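Local coordinates for aq_2013 protein (PDB 2P6C) that is of unknown function and belongs to the YjbQ (UPF0047) family, assembling as a trimer of identical subunits, at residues 25-39 and 101-113. Numbering follows the deposited sequence.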
# COMPACT_ATOMS: atom_id res chain seq x y z
N VAL A 25 15.54 10.42 2.86
CA VAL A 25 14.28 10.99 2.37
C VAL A 25 14.12 12.42 2.87
O VAL A 25 13.63 13.29 2.14
CB VAL A 25 13.05 10.16 2.84
CG1 VAL A 25 11.74 10.87 2.42
CG2 VAL A 25 13.10 8.76 2.24
N LYS A 26 14.51 12.64 4.12
CA LYS A 26 14.43 13.97 4.71
C LYS A 26 15.34 14.91 3.93
O LYS A 26 15.01 16.07 3.70
CB LYS A 26 14.85 13.93 6.17
CG LYS A 26 13.82 13.32 7.11
CD LYS A 26 14.15 13.65 8.56
CE LYS A 26 13.03 13.20 9.48
NZ LYS A 26 13.14 13.85 10.81
N LYS A 27 16.50 14.41 3.53
CA LYS A 27 17.43 15.22 2.75
C LYS A 27 16.79 15.63 1.45
O LYS A 27 16.95 16.74 0.97
CB LYS A 27 18.67 14.40 2.42
CG LYS A 27 19.81 15.29 1.93
CD LYS A 27 21.02 14.48 1.47
CE LYS A 27 22.13 15.36 0.88
NZ LYS A 27 23.30 14.54 0.59
N ALA A 28 16.05 14.70 0.86
CA ALA A 28 15.39 14.96 -0.41
C ALA A 28 14.27 15.99 -0.22
O ALA A 28 14.09 16.87 -1.06
CB ALA A 28 14.83 13.68 -0.99
N VAL A 29 13.53 15.87 0.88
CA VAL A 29 12.45 16.81 1.15
C VAL A 29 12.99 18.22 1.29
O VAL A 29 12.41 19.19 0.83
CB VAL A 29 11.71 16.42 2.44
CG1 VAL A 29 10.98 17.63 3.02
CG2 VAL A 29 10.71 15.31 2.16
N GLU A 30 14.15 18.36 1.92
CA GLU A 30 14.76 19.67 2.07
C GLU A 30 15.18 20.28 0.72
O GLU A 30 14.89 21.42 0.44
CB GLU A 30 15.95 19.60 3.03
CG GLU A 30 16.65 20.96 3.18
CD GLU A 30 17.54 21.05 4.42
OE1 GLU A 30 17.76 20.02 5.09
OE2 GLU A 30 18.03 22.16 4.70
N GLU A 31 15.90 19.46 -0.09
CA GLU A 31 16.38 19.81 -1.44
C GLU A 31 15.22 20.26 -2.39
O GLU A 31 15.42 20.92 -3.39
CB GLU A 31 17.15 18.60 -2.01
CG GLU A 31 18.46 18.28 -1.25
CD GLU A 31 19.14 17.02 -1.78
OE1 GLU A 31 18.51 16.28 -2.53
OE2 GLU A 31 20.29 16.77 -1.43
N SER A 32 14.02 19.75 -2.10
CA SER A 32 12.88 19.95 -3.00
C SER A 32 12.28 21.32 -2.75
O SER A 32 11.56 21.86 -3.59
CB SER A 32 11.80 18.90 -2.75
OG SER A 32 10.96 19.29 -1.67
N GLU A 33 12.58 21.88 -1.58
CA GLU A 33 12.08 23.18 -1.15
C GLU A 33 10.55 23.19 -1.04
O GLU A 33 9.92 24.23 -0.88
CB GLU A 33 12.55 24.22 -2.17
CG GLU A 33 14.05 24.46 -2.10
CD GLU A 33 14.41 25.67 -2.93
OE1 GLU A 33 14.00 25.73 -4.08
OE2 GLU A 33 15.12 26.54 -2.43
N VAL A 34 9.92 22.02 -1.10
CA VAL A 34 8.46 21.89 -0.99
C VAL A 34 8.05 22.20 0.45
O VAL A 34 8.68 21.78 1.41
CB VAL A 34 7.95 20.47 -1.51
CG1 VAL A 34 6.51 20.25 -1.05
CG2 VAL A 34 8.00 20.42 -3.02
N LYS A 35 7.08 23.04 0.58
CA LYS A 35 6.43 23.41 1.88
C LYS A 35 5.34 22.44 2.18
O LYS A 35 5.20 21.95 3.29
CB LYS A 35 5.75 24.80 1.92
CG LYS A 35 6.74 25.92 2.27
CD LYS A 35 7.04 26.82 1.08
CE LYS A 35 5.79 27.53 0.55
NZ LYS A 35 6.18 28.61 -0.36
N GLU A 36 4.45 22.18 1.38
CA GLU A 36 3.27 21.34 1.56
C GLU A 36 3.19 20.40 0.36
O GLU A 36 3.22 20.85 -0.78
CB GLU A 36 2.02 22.22 1.62
CG GLU A 36 2.03 23.29 2.71
CD GLU A 36 2.03 22.72 4.11
OE1 GLU A 36 1.40 21.66 4.33
OE2 GLU A 36 2.64 23.34 5.01
N GLY A 37 3.09 19.10 0.60
CA GLY A 37 3.00 18.18 -0.52
C GLY A 37 2.98 16.71 -0.17
O GLY A 37 2.69 16.32 0.96
N LEU A 38 3.26 15.88 -1.17
CA LEU A 38 3.29 14.45 -0.99
C LEU A 38 4.66 13.93 -1.38
O LEU A 38 5.32 14.44 -2.27
CB LEU A 38 2.23 13.83 -1.90
CG LEU A 38 0.81 14.00 -1.35
CD1 LEU A 38 -0.25 13.34 -2.24
CD2 LEU A 38 0.64 13.41 0.05
N CYS A 39 5.10 12.88 -0.69
CA CYS A 39 6.41 12.30 -0.93
C CYS A 39 6.32 10.78 -1.07
O CYS A 39 6.13 10.08 -0.08
CB CYS A 39 7.35 12.67 0.22
SG CYS A 39 9.00 11.92 0.14
N VAL A 101 3.68 6.47 0.93
CA VAL A 101 3.50 7.85 0.56
C VAL A 101 3.41 8.66 1.81
O VAL A 101 2.62 8.38 2.70
CB VAL A 101 2.18 8.02 -0.20
CG1 VAL A 101 1.97 9.49 -0.56
CG2 VAL A 101 2.21 7.20 -1.48
N LEU A 102 4.26 9.67 1.94
CA LEU A 102 4.28 10.50 3.14
C LEU A 102 3.94 11.97 2.84
O LEU A 102 4.18 12.50 1.76
CB LEU A 102 5.68 10.38 3.76
CG LEU A 102 5.91 9.01 4.40
CD1 LEU A 102 7.39 8.75 4.71
CD2 LEU A 102 5.16 8.85 5.72
N PRO A 103 3.30 12.61 3.84
CA PRO A 103 2.96 14.02 3.80
C PRO A 103 4.18 14.90 4.03
O PRO A 103 5.14 14.53 4.69
CB PRO A 103 1.98 14.31 4.93
CG PRO A 103 1.84 13.05 5.79
CD PRO A 103 2.87 12.03 5.10
N ILE A 104 4.15 16.09 3.41
CA ILE A 104 5.13 17.09 3.74
C ILE A 104 4.37 18.27 4.31
O ILE A 104 3.53 18.87 3.65
CB ILE A 104 5.84 17.52 2.46
CG1 ILE A 104 6.78 16.41 1.97
CG2 ILE A 104 6.70 18.78 2.71
CD1 ILE A 104 7.31 16.67 0.56
N THR A 105 4.65 18.62 5.56
CA THR A 105 3.92 19.66 6.25
C THR A 105 4.89 20.70 6.81
O THR A 105 5.77 20.40 7.60
CB THR A 105 3.10 18.99 7.37
OG1 THR A 105 2.33 17.93 6.82
CG2 THR A 105 2.15 20.02 8.01
N ASN A 106 4.73 21.96 6.43
CA ASN A 106 5.58 23.05 6.88
C ASN A 106 7.07 22.73 6.57
O ASN A 106 7.97 22.95 7.37
CB ASN A 106 5.33 23.28 8.40
CG ASN A 106 3.96 23.92 8.71
OD1 ASN A 106 3.40 24.66 7.91
ND2 ASN A 106 3.44 23.59 9.91
N GLY A 107 7.30 22.21 5.36
CA GLY A 107 8.66 21.92 4.90
C GLY A 107 9.31 20.72 5.63
O GLY A 107 10.52 20.60 5.72
N LYS A 108 8.43 19.85 6.15
CA LYS A 108 8.93 18.71 6.89
C LYS A 108 8.18 17.41 6.58
O LYS A 108 6.98 17.40 6.34
CB LYS A 108 8.76 19.01 8.37
CG LYS A 108 9.85 19.95 8.86
CD LYS A 108 9.51 20.55 10.22
CE LYS A 108 8.06 21.03 10.31
NZ LYS A 108 7.71 21.27 11.71
N LEU A 109 8.97 16.31 6.56
CA LEU A 109 8.40 14.97 6.49
C LEU A 109 7.48 14.78 7.68
O LEU A 109 7.91 14.82 8.83
CB LEU A 109 9.53 13.94 6.58
CG LEU A 109 9.73 13.04 5.34
CD1 LEU A 109 10.44 11.73 5.69
CD2 LEU A 109 8.44 12.65 4.63
N ASP A 110 6.18 14.60 7.40
CA ASP A 110 5.14 14.48 8.45
C ASP A 110 5.08 13.05 9.03
O ASP A 110 4.28 12.23 8.60
CB ASP A 110 3.78 14.84 7.85
CG ASP A 110 2.87 15.45 8.92
OD1 ASP A 110 3.14 15.24 10.11
OD2 ASP A 110 1.91 16.11 8.56
N LEU A 111 5.97 12.76 10.01
CA LEU A 111 6.02 11.41 10.56
C LEU A 111 5.50 11.29 11.99
O LEU A 111 5.59 12.19 12.81
CB LEU A 111 7.48 10.96 10.61
CG LEU A 111 8.03 10.65 9.23
CD1 LEU A 111 9.43 10.04 9.31
CD2 LEU A 111 7.17 9.66 8.44
N GLY A 112 4.97 10.09 12.29
CA GLY A 112 4.48 9.77 13.64
C GLY A 112 5.63 9.70 14.67
O GLY A 112 6.80 9.75 14.33
N PRO A 113 5.35 9.59 15.98
CA PRO A 113 6.43 9.57 16.98
C PRO A 113 7.44 8.43 16.87
O PRO A 113 8.58 8.57 17.31
CB PRO A 113 5.68 9.54 18.31
CG PRO A 113 4.31 9.00 18.07
CD PRO A 113 4.04 9.40 16.63
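Ile104 packs its side chain between helix 22-32 and the sheet, where Val29, Val34 and Cys39 surround it. Its CD1 meets Val29 CG2 at 4.0 Å, the two side chains running antiparallel past one another, whereas Val34 comes across at about a right angle and touches with CG1. CG1 of Ile104 stands anti to the carbonyl carbon (chi1 -72°), which sends CD1 under the helix; CG2 turns instead toward the carbonyl oxygens of Val34 and Lys35. One turn back toward the start of the helix, Leu109 lays CD1 against Val25 CG1 at 3.6 Å, again nearly perpendicular, and also brushes the aliphatic part of Lys26. Ile134 and Ile117 of the same chain complete this apolar layer.

Beneath it, strands 37-43 and 99-104 run antiparallel, with Gly37-Ile104 and Cys39-Leu102 as hydrogen-bonded pairs. Leu38 and Pro103 form the non-hydrogen-bonded pair between them, on the opposite face, where Leu38 CD2 lies 4.2 Å from Val101 CG1 and both residues pack on their counterparts in the third subunit.

At the turn, the backbone N of Gly107 donates a hydrogen bond to Lys35 O at 3.0 Å. Glu36, bent at chi2 (-66°), folds its carboxylate back so that OE2 accepts a hydrogen bond from the backbone N of Asn106 at 2.9 Å, met from above the carboxylate plane, while OE1 forms a salt bridge with Lys133 of the second subunit. With an alanine here both bonds go, and that lysine would probably lose its carboxylate mate while the turn is held less firmly. The chemistry is thus divided: apolar packing seats the helix, backbone hydrogen bonds join the strands, and Glu36, together with Thr105 and Asp110, which bond Lys133 and Tyr7 of the second subunit, ties the turn to the trimer interface.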